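Probable translation initiation factor eIF-2B subunit epsilon (Schizosaccharomyces pombe, PDB 5B04) serves as a component of the eIF2B complex, which catalyses the exchange of GDP for GTP on the gamma subunit of eukaryotic initiation factor 2. Local coordinates at residues Y336-D341 with N353-S358; W368-I373 with A385-I390; S324-A329 with A342-N347. All blocks are in the same frame, centred on the assembly; numbering follows the deposited sequence.

Interaction 1 (Y336-D341 with N353-S358)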
ATOM      1  N   TYR I 336     -47.578 -20.253  -7.981  1.00 61.25           N
ATOM      2  CA  TYR I 336     -48.957 -20.249  -7.489  1.00 70.84           C
ATOM      3  C   TYR I 336     -49.199 -21.276  -6.384  1.00 71.37           C
ATOM      4  O   TYR I 336     -50.337 -21.673  -6.134  1.00 72.94           O
ATOM      5  CB  TYR I 336     -49.933 -20.485  -8.646  1.00 65.33           C
ATOM      6  CG  TYR I 336     -49.694 -19.574  -9.827  1.00 64.76           C
ATOM      7  CD1 TYR I 336     -50.012 -18.224  -9.762  1.00 63.78           C
ATOM      8  CD2 TYR I 336     -49.145 -20.062 -11.005  1.00 67.61           C
ATOM      9  CE1 TYR I 336     -49.792 -17.385 -10.838  1.00 72.86           C
ATOM     10  CE2 TYR I 336     -48.922 -19.231 -12.088  1.00 70.70           C
ATOM     11  CZ  TYR I 336     -49.247 -17.894 -11.998  1.00 77.61           C
ATOM     12  OH  TYR I 336     -49.028 -17.062 -13.072  1.00 78.06           O
ATOM     13  N   THR I 337     -48.126 -21.695  -5.720  1.00 65.46           N
ATOM     14  CA  THR I 337     -48.232 -22.645  -4.620  1.00 64.20           C
ATOM     15  C   THR I 337     -48.315 -21.914  -3.284  1.00 67.37           C
ATOM     16  O   THR I 337     -47.577 -20.960  -3.041  1.00 69.31           O
ATOM     17  CB  THR I 337     -47.040 -23.621  -4.596  1.00 63.84           C
ATOM     18  OG1 THR I 337     -46.985 -24.344  -5.832  1.00 68.93           O
ATOM     19  CG2 THR I 337     -47.172 -24.609  -3.446  1.00 56.68           C
ATOM     20  N   LYS I 338     -49.224 -22.362  -2.424  1.00 70.20           N
ATOM     21  CA  LYS I 338     -49.386 -21.774  -1.102  1.00 54.15           C
ATOM     22  C   LYS I 338     -48.965 -22.764  -0.025  1.00 68.86           C
ATOM     23  O   LYS I 338     -49.298 -23.947  -0.097  1.00 68.89           O
ATOM     24  CB  LYS I 338     -50.837 -21.343  -0.883  1.00 62.30           C
ATOM     25  CG  LYS I 338     -51.384 -20.450  -1.981  1.00 86.48           C
ATOM     26  CD  LYS I 338     -52.884 -20.255  -1.843  1.00 98.82           C
ATOM     27  CE  LYS I 338     -53.528 -19.998  -3.195  1.00101.74           C
ATOM     28  NZ  LYS I 338     -52.523 -19.615  -4.226  1.00102.37           N
ATOM     29  N   VAL I 339     -48.224 -22.284   0.968  1.00 67.78           N
ATOM     30  CA  VAL I 339     -47.843 -23.124   2.097  1.00 67.42           C
ATOM     31  C   VAL I 339     -48.315 -22.483   3.399  1.00 68.29           C
ATOM     32  O   VAL I 339     -48.135 -21.283   3.611  1.00 70.01           O
ATOM     33  CB  VAL I 339     -46.323 -23.361   2.152  1.00 64.10           C
ATOM     34  CG1 VAL I 339     -46.001 -24.456   3.156  1.00 57.37           C
ATOM     35  CG2 VAL I 339     -45.796 -23.738   0.776  1.00 66.70           C
ATOM     36  N   GLY I 340     -48.921 -23.291   4.264  1.00 69.13           N
ATOM     37  CA  GLY I 340     -49.569 -22.789   5.464  1.00 62.73           C
ATOM     38  C   GLY I 340     -48.650 -22.457   6.624  1.00 72.02           C
ATOM     39  O   GLY I 340     -47.430 -22.599   6.536  1.00 73.06           O
ATOM     40  N   ASP I 341     -49.256 -22.011   7.722  1.00 74.72           N
ATOM     41  CA  ASP I 341     -48.521 -21.619   8.920  1.00 55.83           C
ATOM     42  C   ASP I 341     -47.843 -22.809   9.592  1.00 68.61           C
ATOM     43  O   ASP I 341     -48.399 -23.906   9.630  1.00 76.71           O
ATOM     44  CB  ASP I 341     -49.460 -20.932   9.916  1.00 62.59           C
ATOM     45  CG  ASP I 341     -50.131 -19.702   9.335  1.00 84.68           C
ATOM     46  OD1 ASP I 341     -49.475 -18.971   8.564  1.00 90.65           O
ATOM     47  OD2 ASP I 341     -51.317 -19.467   9.651  1.00 80.49           O
ATOM     48  N   ASN I 353     -49.133 -24.581  -8.684  1.00 64.58           N
ATOM     49  CA  ASN I 353     -50.476 -24.399  -8.137  1.00 60.47           C
ATOM     50  C   ASN I 353     -50.884 -25.443  -7.096  1.00 58.95           C
ATOM     51  O   ASN I 353     -51.915 -26.095  -7.236  1.00 61.97           O
ATOM     52  CB  ASN I 353     -51.499 -24.392  -9.277  1.00 57.84           C
ATOM     53  CG  ASN I 353     -52.776 -23.660  -8.915  1.00 77.33           C
ATOM     54  OD1 ASN I 353     -53.097 -23.488  -7.739  1.00 78.05           O
ATOM     55  ND2 ASN I 353     -53.515 -23.226  -9.929  1.00 99.48           N
ATOM     56  N   CYS I 354     -50.077 -25.593  -6.050  1.00 67.51           N
ATOM     57  CA  CYS I 354     -50.402 -26.522  -4.974  1.00 65.05           C
ATOM     58  C   CYS I 354     -50.834 -25.780  -3.713  1.00 73.61           C
ATOM     59  O   CYS I 354     -50.586 -24.584  -3.569  1.00 69.82           O
ATOM     60  CB  CYS I 354     -49.211 -27.430  -4.665  1.00 56.16           C
ATOM     61  SG  CYS I 354     -48.789 -28.574  -5.994  1.00 71.53           S
ATOM     62  N   THR I 355     -51.485 -26.498  -2.804  1.00 61.59           N
ATOM     63  CA  THR I 355     -51.938 -25.909  -1.550  1.00 65.19           C
ATOM     64  C   THR I 355     -51.590 -26.807  -0.368  1.00 70.99           C
ATOM     65  O   THR I 355     -52.081 -27.931  -0.261  1.00 63.70           O
ATOM     66  CB  THR I 355     -53.456 -25.646  -1.562  1.00 74.92           C
ATOM     67  OG1 THR I 355     -53.750 -24.574  -2.465  1.00 75.92           O
ATOM     68  CG2 THR I 355     -53.944 -25.270  -0.171  1.00 75.21           C
ATOM     69  N   ILE I 356     -50.736 -26.303   0.515  1.00 65.92           N
ATOM     70  CA  ILE I 356     -50.323 -27.050   1.697  1.00 70.92           C
ATOM     71  C   ILE I 356     -50.784 -26.341   2.965  1.00 73.81           C
ATOM     72  O   ILE I 356     -50.495 -25.161   3.170  1.00 74.17           O
ATOM     73  CB  ILE I 356     -48.798 -27.243   1.734  1.00 62.24           C
ATOM     74  CG1 ILE I 356     -48.307 -27.807   0.399  1.00 56.12           C
ATOM     75  CG2 ILE I 356     -48.404 -28.157   2.885  1.00 63.20           C
ATOM     76  CD1 ILE I 356     -46.818 -28.038   0.342  1.00 67.35           C
ATOM     77  N   GLY I 357     -51.502 -27.069   3.812  1.00 70.96           N
ATOM     78  CA  GLY I 357     -52.115 -26.492   4.994  1.00 77.06           C
ATOM     79  C   GLY I 357     -51.165 -26.223   6.145  1.00 79.17           C
ATOM     80  O   GLY I 357     -49.953 -26.403   6.026  1.00 81.84           O
ATOM     81  N   SER I 358     -51.731 -25.795   7.269  1.00 72.64           N
ATOM     82  CA  SER I 358     -50.948 -25.438   8.446  1.00 63.39           C
ATOM     83  C   SER I 358     -50.397 -26.665   9.169  1.00 62.93           C
ATOM     84  O   SER I 358     -50.968 -27.752   9.087  1.00 70.01           O
ATOM     85  CB  SER I 358     -51.797 -24.605   9.410  1.00 77.71           C
ATOM     86  OG  SER I 358     -52.966 -25.307   9.800  1.00 68.19           O
TER
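V339 and I356 stand side by side on neighbouring rungs of a left-handed beta-helix, the hexapeptide-repeat fold of this domain, with V339 CG1 4.2 Å from I356 CB. Both are buried and point into the helix interior, whereas K338 and T355 pair on the outer face. The two short strands run parallel. K338 takes part twice: its N donates to C354 O at 2.8 Å, and its O receives I356 N at 2.8 Å in a bond of 164° at the hydrogen. A weaker bond from G340 N to I356 O continues the ladder.

T337 works at the inner corner. Its CG2, anti to the backbone N (chi1 -59° for OG1), packs 3.7 Å from C354 CB, while OG1 takes a weak bond from C354 N. That hydroxyl has its stronger partner in G334 O, so it is held mainly within its own loop and reaches the next coil only weakly. An alanine here has neither OG1 nor CG2, and is likely to leave G334 O without its hydroxyl partner, C354 N without a weak acceptor and a gap beside C354 CB. Further along, I356 also rests on I350 of strand 349-350, and at the far corner S358 CA approaches D341 O to 3.2 Å in a CA-H...O contact.

Interaction 2 (W368-I373 with A385-I390)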
ATOM      1  N   TRP I 368     -46.686 -33.168  -7.667  1.00 62.93           N
ATOM      2  CA  TRP I 368     -46.893 -32.664  -9.016  1.00 56.28           C
ATOM      3  C   TRP I 368     -47.963 -31.573  -8.962  1.00 56.58           C
ATOM      4  O   TRP I 368     -48.267 -31.066  -7.884  1.00 70.48           O
ATOM      5  CB  TRP I 368     -47.267 -33.807  -9.963  1.00 52.67           C
ATOM      6  CG  TRP I 368     -46.189 -34.866 -10.057  1.00 58.76           C
ATOM      7  CD1 TRP I 368     -44.953 -34.830  -9.472  1.00 60.00           C
ATOM      8  CD2 TRP I 368     -46.253 -36.108 -10.773  1.00 64.09           C
ATOM      9  NE1 TRP I 368     -44.248 -35.968  -9.777  1.00 52.04           N
ATOM     10  CE2 TRP I 368     -45.022 -36.768 -10.575  1.00 66.86           C
ATOM     11  CE3 TRP I 368     -47.229 -36.724 -11.562  1.00 59.25           C
ATOM     12  CZ2 TRP I 368     -44.745 -38.014 -11.135  1.00 61.65           C
ATOM     13  CZ3 TRP I 368     -46.950 -37.962 -12.118  1.00 64.68           C
ATOM     14  CH2 TRP I 368     -45.718 -38.592 -11.901  1.00 51.77           C
ATOM     15  N   GLU I 369     -48.527 -31.199 -10.104  1.00 47.65           N
ATOM     16  CA  GLU I 369     -49.405 -30.028 -10.153  1.00 58.64           C
ATOM     17  C   GLU I 369     -50.740 -30.210  -9.425  1.00 66.75           C
ATOM     18  O   GLU I 369     -51.273 -31.315  -9.340  1.00 63.49           O
ATOM     19  CB  GLU I 369     -49.675 -29.628 -11.605  1.00 54.95           C
ATOM     20  CG  GLU I 369     -48.471 -29.041 -12.319  1.00 61.96           C
ATOM     21  CD  GLU I 369     -48.863 -28.034 -13.382  1.00 79.92           C
ATOM     22  OE1 GLU I 369     -50.035 -27.599 -13.385  1.00 71.73           O
ATOM     23  OE2 GLU I 369     -48.002 -27.675 -14.212  1.00 86.22           O
ATOM     24  N   ASP I 370     -51.255 -29.105  -8.893  1.00 62.99           N
ATOM     25  CA  ASP I 370     -52.597 -29.033  -8.308  1.00 61.01           C
ATOM     26  C   ASP I 370     -52.849 -29.994  -7.145  1.00 63.88           C
ATOM     27  O   ASP I 370     -53.993 -30.359  -6.876  1.00 68.50           O
ATOM     28  CB  ASP I 370     -53.650 -29.265  -9.394  1.00 61.74           C
ATOM     29  CG  ASP I 370     -53.627 -28.191 -10.464  1.00 84.62           C
ATOM     30  OD1 ASP I 370     -52.852 -28.333 -11.432  1.00 87.97           O
ATOM     31  OD2 ASP I 370     -54.382 -27.204 -10.334  1.00 79.17           O
ATOM     32  N   VAL I 371     -51.790 -30.392  -6.448  1.00 54.98           N
ATOM     33  CA  VAL I 371     -51.944 -31.227  -5.261  1.00 48.31           C
ATOM     34  C   VAL I 371     -52.344 -30.375  -4.061  1.00 63.41           C
ATOM     35  O   VAL I 371     -51.684 -29.385  -3.745  1.00 71.07           O
ATOM     36  CB  VAL I 371     -50.652 -31.996  -4.928  1.00 56.01           C
ATOM     37  CG1 VAL I 371     -50.835 -32.819  -3.662  1.00 49.30           C
ATOM     38  CG2 VAL I 371     -50.251 -32.886  -6.089  1.00 63.64           C
ATOM     39  N   VAL I 372     -53.430 -30.760  -3.397  1.00 69.54           N
ATOM     40  CA  VAL I 372     -53.897 -30.042  -2.216  1.00 65.15           C
ATOM     41  C   VAL I 372     -53.743 -30.898  -0.964  1.00 64.63           C
ATOM     42  O   VAL I 372     -54.237 -32.023  -0.902  1.00 58.98           O
ATOM     43  CB  VAL I 372     -55.369 -29.610  -2.362  1.00 56.15           C
ATOM     44  CG1 VAL I 372     -55.926 -29.144  -1.026  1.00 52.14           C
ATOM     45  CG2 VAL I 372     -55.497 -28.517  -3.413  1.00 67.07           C
ATOM     46  N   ILE I 373     -53.050 -30.355   0.033  1.00 76.78           N
ATOM     47  CA  ILE I 373     -52.800 -31.077   1.274  1.00 71.80           C
ATOM     48  C   ILE I 373     -53.287 -30.283   2.483  1.00 73.15           C
ATOM     49  O   ILE I 373     -52.852 -29.155   2.716  1.00 79.13           O
ATOM     50  CB  ILE I 373     -51.306 -31.398   1.437  1.00 67.67           C
ATOM     51  CG1 ILE I 373     -50.864 -32.373   0.345  1.00 72.96           C
ATOM     52  CG2 ILE I 373     -51.032 -31.982   2.813  1.00 74.74           C
ATOM     53  CD1 ILE I 373     -49.382 -32.369   0.091  1.00 55.18           C
ATOM     54  N   ALA I 385     -49.382 -37.474  -7.631  1.00 64.00           N
ATOM     55  CA  ALA I 385     -49.616 -36.985  -8.987  1.00 59.37           C
ATOM     56  C   ALA I 385     -50.620 -35.833  -9.016  1.00 58.48           C
ATOM     57  O   ALA I 385     -51.068 -35.363  -7.972  1.00 56.67           O
ATOM     58  CB  ALA I 385     -50.083 -38.117  -9.880  1.00 61.33           C
ATOM     59  N   ASN I 386     -50.970 -35.389 -10.219  1.00 56.02           N
ATOM     60  CA  ASN I 386     -51.794 -34.195 -10.389  1.00 61.35           C
ATOM     61  C   ASN I 386     -53.163 -34.273  -9.718  1.00 62.68           C
ATOM     62  O   ASN I 386     -53.801 -35.326  -9.696  1.00 55.12           O
ATOM     63  CB  ASN I 386     -51.982 -33.891 -11.878  1.00 54.84           C
ATOM     64  CG  ASN I 386     -50.667 -33.773 -12.620  1.00 68.52           C
ATOM     65  OD1 ASN I 386     -49.601 -33.715 -12.011  1.00 76.11           O
ATOM     66  ND2 ASN I 386     -50.738 -33.724 -13.945  1.00 99.94           N
ATOM     67  N   SER I 387     -53.593 -33.139  -9.169  1.00 67.02           N
ATOM     68  CA  SER I 387     -54.918 -32.982  -8.571  1.00 62.01           C
ATOM     69  C   SER I 387     -55.231 -34.019  -7.496  1.00 69.48           C
ATOM     70  O   SER I 387     -56.385 -34.405  -7.312  1.00 77.87           O
ATOM     71  CB  SER I 387     -55.994 -33.023  -9.658  1.00 59.92           C
ATOM     72  OG  SER I 387     -55.958 -31.847 -10.447  1.00 61.45           O
ATOM     73  N   VAL I 388     -54.200 -34.467  -6.789  1.00 54.22           N
ATOM     74  CA  VAL I 388     -54.392 -35.339  -5.639  1.00 55.12           C
ATOM     75  C   VAL I 388     -54.735 -34.501  -4.415  1.00 62.36           C
ATOM     76  O   VAL I 388     -54.041 -33.533  -4.104  1.00 71.68           O
ATOM     77  CB  VAL I 388     -53.141 -36.191  -5.349  1.00 49.22           C
ATOM     78  CG1 VAL I 388     -53.197 -36.766  -3.944  1.00 45.80           C
ATOM     79  CG2 VAL I 388     -53.009 -37.299  -6.374  1.00 59.11           C
ATOM     80  N   LYS I 389     -55.812 -34.866  -3.731  1.00 60.92           N
ATOM     81  CA  LYS I 389     -56.213 -34.152  -2.526  1.00 63.29           C
ATOM     82  C   LYS I 389     -55.952 -35.006  -1.292  1.00 65.17           C
ATOM     83  O   LYS I 389     -56.348 -36.170  -1.237  1.00 65.70           O
ATOM     84  CB  LYS I 389     -57.689 -33.757  -2.593  1.00 62.96           C
ATOM     85  CG  LYS I 389     -58.173 -33.355  -3.980  1.00 92.68           C
ATOM     86  CD  LYS I 389     -57.431 -32.143  -4.519  1.00 89.82           C
ATOM     87  CE  LYS I 389     -57.909 -31.795  -5.921  1.00 94.12           C
ATOM     88  NZ  LYS I 389     -57.151 -30.658  -6.513  1.00 82.28           N
ATOM     89  N   ILE I 390     -55.276 -34.426  -0.308  1.00 69.09           N
ATOM     90  CA  ILE I 390     -55.037 -35.109   0.955  1.00 54.46           C
ATOM     91  C   ILE I 390     -55.788 -34.394   2.072  1.00 66.73           C
ATOM     92  O   ILE I 390     -55.656 -33.183   2.243  1.00 68.37           O
ATOM     93  CB  ILE I 390     -53.539 -35.174   1.299  1.00 55.62           C
ATOM     94  CG1 ILE I 390     -52.736 -35.671   0.096  1.00 57.13           C
ATOM     95  CG2 ILE I 390     -53.309 -36.077   2.496  1.00 64.81           C
ATOM     96  CD1 ILE I 390     -53.090 -37.074  -0.330  1.00 59.65           C
TER
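I373 and I390 lie side by side in the interior of the left-handed beta-helix, pointing the same way, CG1 to CG1 at 3.8 Å. I390 also reaches L384 and I408, within the stacked aliphatic rows that fill the coil. W368 forms a separate apolar site where the beta-helix meets the N-terminal part of the chain: its CE3 comes within 3.6 Å of A385 CB, the indole packs against L34 and L43, and NE1 bonds to Y280 OH. Between these two places V371 sets CG1 against V388 O and CG2 against A385 O.

Beside these apolar sites the backbones join as parallel strands: V372 N donates to V388 O, and I390 N to V372 O at 2.7 Å. Two type II turns, W368-V371 and A385-V388, are stacked, and S387 N donates to E369 O.

N386 OD1 lies near the indole plane at its edge, 4.1 Å from W368 CG, with amide and ring planes 67° apart, and receives a weak bond from E369 N. K389 bends at chi2 (-61°), carrying CD past V372 CB. Its NZ donates to D370 O at 3.2 Å rather than pairing with D370 OD2, 5.8 Å away. At the turns, side-chain acceptors and donors thus supplement the backbone bond from S387 N.

Interaction 3 (S324-A329 with A342-N347); sequences SCIIKA and ASVVAN
I326 lays its CG1 beside V344 CG2 at 3.6 Å, and its CD1 follows the same methyl, the two side chains pointing the same way on the outer face. CG1 lies between the backbone N and the carbonyl carbon (chi1 61°), a rotation that sets the longer branch alongside the valine methyl. K328 shares this patch: its CB meets A346 CB at 3.6 Å, and the extended chain runs on obliquely across V344 until CE is 3.9 Å from V344 CG1. On the inward side I327 CG2 rests against V345 CB at 3.8 Å.

These are successive rungs of the left-handed beta-helix built from hexapeptide repeats, and 326-327 is the outermost strand of its sheet within this chain. Parallel pairing supplies the main bonds: I326 N to S343 O, V345 N to I326 O, and K328 N to V345 O at 2.8 Å.

Weaker bonds mark both ends, A342 N to S324 OG and N347 N to A329 O. The S343 hydroxyl is engaged with G357 O, one coil further on. C325 turns SG to 3.6 Å from S343 O, while its own carbonyl O accepts a hydrogen bond from a basic side chain of another protein chain.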
ATOM      1  N   SER I 324     -43.684 -17.863   9.458  1.00 68.84           N
ATOM      2  CA  SER I 324     -43.544 -19.019  10.355  1.00 83.60           C
ATOM      3  C   SER I 324     -43.503 -20.341   9.587  1.00 78.46           C
ATOM      4  O   SER I 324     -43.312 -21.404  10.177  1.00 76.18           O
ATOM      5  CB  SER I 324     -44.664 -19.055  11.403  1.00 79.35           C
ATOM      6  OG  SER I 324     -45.901 -19.430  10.821  1.00 62.73           O
ATOM      7  N   CYS I 325     -43.691 -20.269   8.275  1.00 84.45           N
ATOM      8  CA  CYS I 325     -43.428 -21.404   7.406  1.00 76.62           C
ATOM      9  C   CYS I 325     -41.936 -21.493   7.143  1.00 78.82           C
ATOM     10  O   CYS I 325     -41.297 -20.492   6.820  1.00 97.33           O
ATOM     11  CB  CYS I 325     -44.192 -21.278   6.089  1.00 74.58           C
ATOM     12  SG  CYS I 325     -43.644 -22.433   4.819  1.00 90.34           S
ATOM     13  N   ILE I 326     -41.374 -22.687   7.299  1.00 62.33           N
ATOM     14  CA  ILE I 326     -39.955 -22.875   7.036  1.00 75.39           C
ATOM     15  C   ILE I 326     -39.735 -23.970   5.994  1.00 70.94           C
ATOM     16  O   ILE I 326     -40.231 -25.090   6.123  1.00 74.07           O
ATOM     17  CB  ILE I 326     -39.167 -23.192   8.339  1.00 62.47           C
ATOM     18  CG1 ILE I 326     -39.650 -24.484   8.997  1.00 66.03           C
ATOM     19  CG2 ILE I 326     -39.294 -22.043   9.326  1.00 66.80           C
ATOM     20  CD1 ILE I 326     -38.866 -24.862  10.239  1.00 69.92           C
ATOM     21  N   ILE I 327     -39.010 -23.622   4.936  1.00 57.21           N
ATOM     22  CA  ILE I 327     -38.686 -24.583   3.892  1.00 62.48           C
ATOM     23  C   ILE I 327     -37.178 -24.831   3.862  1.00 51.90           C
ATOM     24  O   ILE I 327     -36.383 -23.921   3.625  1.00 45.74           O
ATOM     25  CB  ILE I 327     -39.191 -24.116   2.505  1.00 57.43           C
ATOM     26  CG1 ILE I 327     -38.725 -22.694   2.192  1.00 61.10           C
ATOM     27  CG2 ILE I 327     -40.709 -24.171   2.454  1.00 64.86           C
ATOM     28  CD1 ILE I 327     -38.949 -22.288   0.753  1.00 76.70           C
ATOM     29  N   LYS I 328     -36.792 -26.073   4.125  1.00 49.62           N
ATOM     30  CA  LYS I 328     -35.383 -26.409   4.279  1.00 47.04           C
ATOM     31  C   LYS I 328     -34.708 -26.679   2.936  1.00 47.26           C
ATOM     32  O   LYS I 328     -35.244 -26.339   1.882  1.00 55.24           O
ATOM     33  CB  LYS I 328     -35.230 -27.609   5.215  1.00 49.89           C
ATOM     34  CG  LYS I 328     -35.862 -27.380   6.583  1.00 54.37           C
ATOM     35  CD  LYS I 328     -35.450 -28.435   7.596  1.00 71.78           C
ATOM     36  CE  LYS I 328     -36.010 -28.110   8.975  1.00 83.37           C
ATOM     37  NZ  LYS I 328     -35.508 -29.039  10.025  1.00 99.49           N
ATOM     38  N   ALA I 329     -33.530 -27.292   2.986  1.00 52.11           N
ATOM     39  CA  ALA I 329     -32.671 -27.419   1.811  1.00 60.11           C
ATOM     40  C   ALA I 329     -33.213 -28.384   0.760  1.00 57.68           C
ATOM     41  O   ALA I 329     -34.027 -29.259   1.061  1.00 53.22           O
ATOM     42  CB  ALA I 329     -31.275 -27.847   2.237  1.00 65.70           C
ATOM     43  N   ALA I 342     -46.641 -22.576  10.115  1.00 69.82           N
ATOM     44  CA  ALA I 342     -45.886 -23.579  10.867  1.00 69.10           C
ATOM     45  C   ALA I 342     -45.662 -24.872  10.083  1.00 72.73           C
ATOM     46  O   ALA I 342     -45.524 -25.945  10.671  1.00 77.44           O
ATOM     47  CB  ALA I 342     -46.588 -23.882  12.187  1.00 78.13           C
ATOM     48  N   SER I 343     -45.621 -24.764   8.759  1.00 73.22           N
ATOM     49  CA  SER I 343     -45.402 -25.928   7.909  1.00 69.72           C
ATOM     50  C   SER I 343     -43.928 -26.069   7.544  1.00 65.91           C
ATOM     51  O   SER I 343     -43.253 -25.082   7.255  1.00 67.44           O
ATOM     52  CB  SER I 343     -46.254 -25.834   6.642  1.00 71.52           C
ATOM     53  OG  SER I 343     -47.635 -25.799   6.960  1.00 77.29           O
ATOM     54  N   VAL I 344     -43.437 -27.305   7.560  1.00 53.03           N
ATOM     55  CA  VAL I 344     -42.033 -27.571   7.271  1.00 58.02           C
ATOM     56  C   VAL I 344     -41.868 -28.434   6.023  1.00 65.63           C
ATOM     57  O   VAL I 344     -42.249 -29.603   6.010  1.00 67.01           O
ATOM     58  CB  VAL I 344     -41.337 -28.271   8.451  1.00 53.15           C
ATOM     59  CG1 VAL I 344     -39.856 -28.452   8.158  1.00 56.63           C
ATOM     60  CG2 VAL I 344     -41.541 -27.479   9.732  1.00 56.49           C
ATOM     61  N   VAL I 345     -41.292 -27.848   4.978  1.00 64.82           N
ATOM     62  CA  VAL I 345     -41.060 -28.564   3.730  1.00 60.28           C
ATOM     63  C   VAL I 345     -39.564 -28.744   3.492  1.00 59.08           C
ATOM     64  O   VAL I 345     -38.829 -27.767   3.363  1.00 61.42           O
ATOM     65  CB  VAL I 345     -41.687 -27.827   2.535  1.00 55.06           C
ATOM     66  CG1 VAL I 345     -41.627 -28.692   1.294  1.00 52.59           C
ATOM     67  CG2 VAL I 345     -43.125 -27.447   2.845  1.00 72.29           C
ATOM     68  N   ALA I 346     -39.116 -29.994   3.430  1.00 52.57           N
ATOM     69  CA  ALA I 346     -37.689 -30.277   3.319  1.00 43.25           C
ATOM     70  C   ALA I 346     -37.387 -31.381   2.311  1.00 54.46           C
ATOM     71  O   ALA I 346     -37.945 -32.472   2.393  1.00 66.66           O
ATOM     72  CB  ALA I 346     -37.127 -30.650   4.683  1.00 49.93           C
ATOM     73  N   ASN I 347     -36.497 -31.083   1.367  1.00 56.48           N
ATOM     74  CA  ASN I 347     -36.017 -32.054   0.384  1.00 59.54           C
ATOM     75  C   ASN I 347     -37.125 -32.578  -0.534  1.00 63.38           C
ATOM     76  O   ASN I 347     -37.027 -33.676  -1.078  1.00 70.96           O
ATOM     77  CB  ASN I 347     -35.319 -33.225   1.096  1.00 54.40           C
ATOM     78  CG  ASN I 347     -34.467 -34.064   0.158  1.00 60.72           C
ATOM     79  OD1 ASN I 347     -33.974 -33.575  -0.860  1.00 65.85           O
ATOM     80  ND2 ASN I 347     -34.292 -35.336   0.495  1.00 57.12           N
TER

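How the interactions relate
All three contacts stack neighbouring coils of one left-handed beta-helix. Interactions 1 and 2 lie on the same sheet, where strands 355-356 and 372-373 are neighbours: T355 O is 2.6 Å from I373 N, a probable hydrogen bond. Interaction 3 belongs to a different sheet, reached as the chain passes from strand 338-339 to 344-346, and meets interaction 1 where V339 CG1 packs 3.5 Å from C325 SG. Interactions 2 and 3 do not touch. Interaction 2, with six buried residues and none exposed, adds an aromatic contact and side-chain-to-backbone bonds through W368, N386 and K389. The more exposed interactions 1 and 3 rely on backbone ladders, aliphatic pairs and weak hydroxyl bonds; interaction 3 also borders another protein chain.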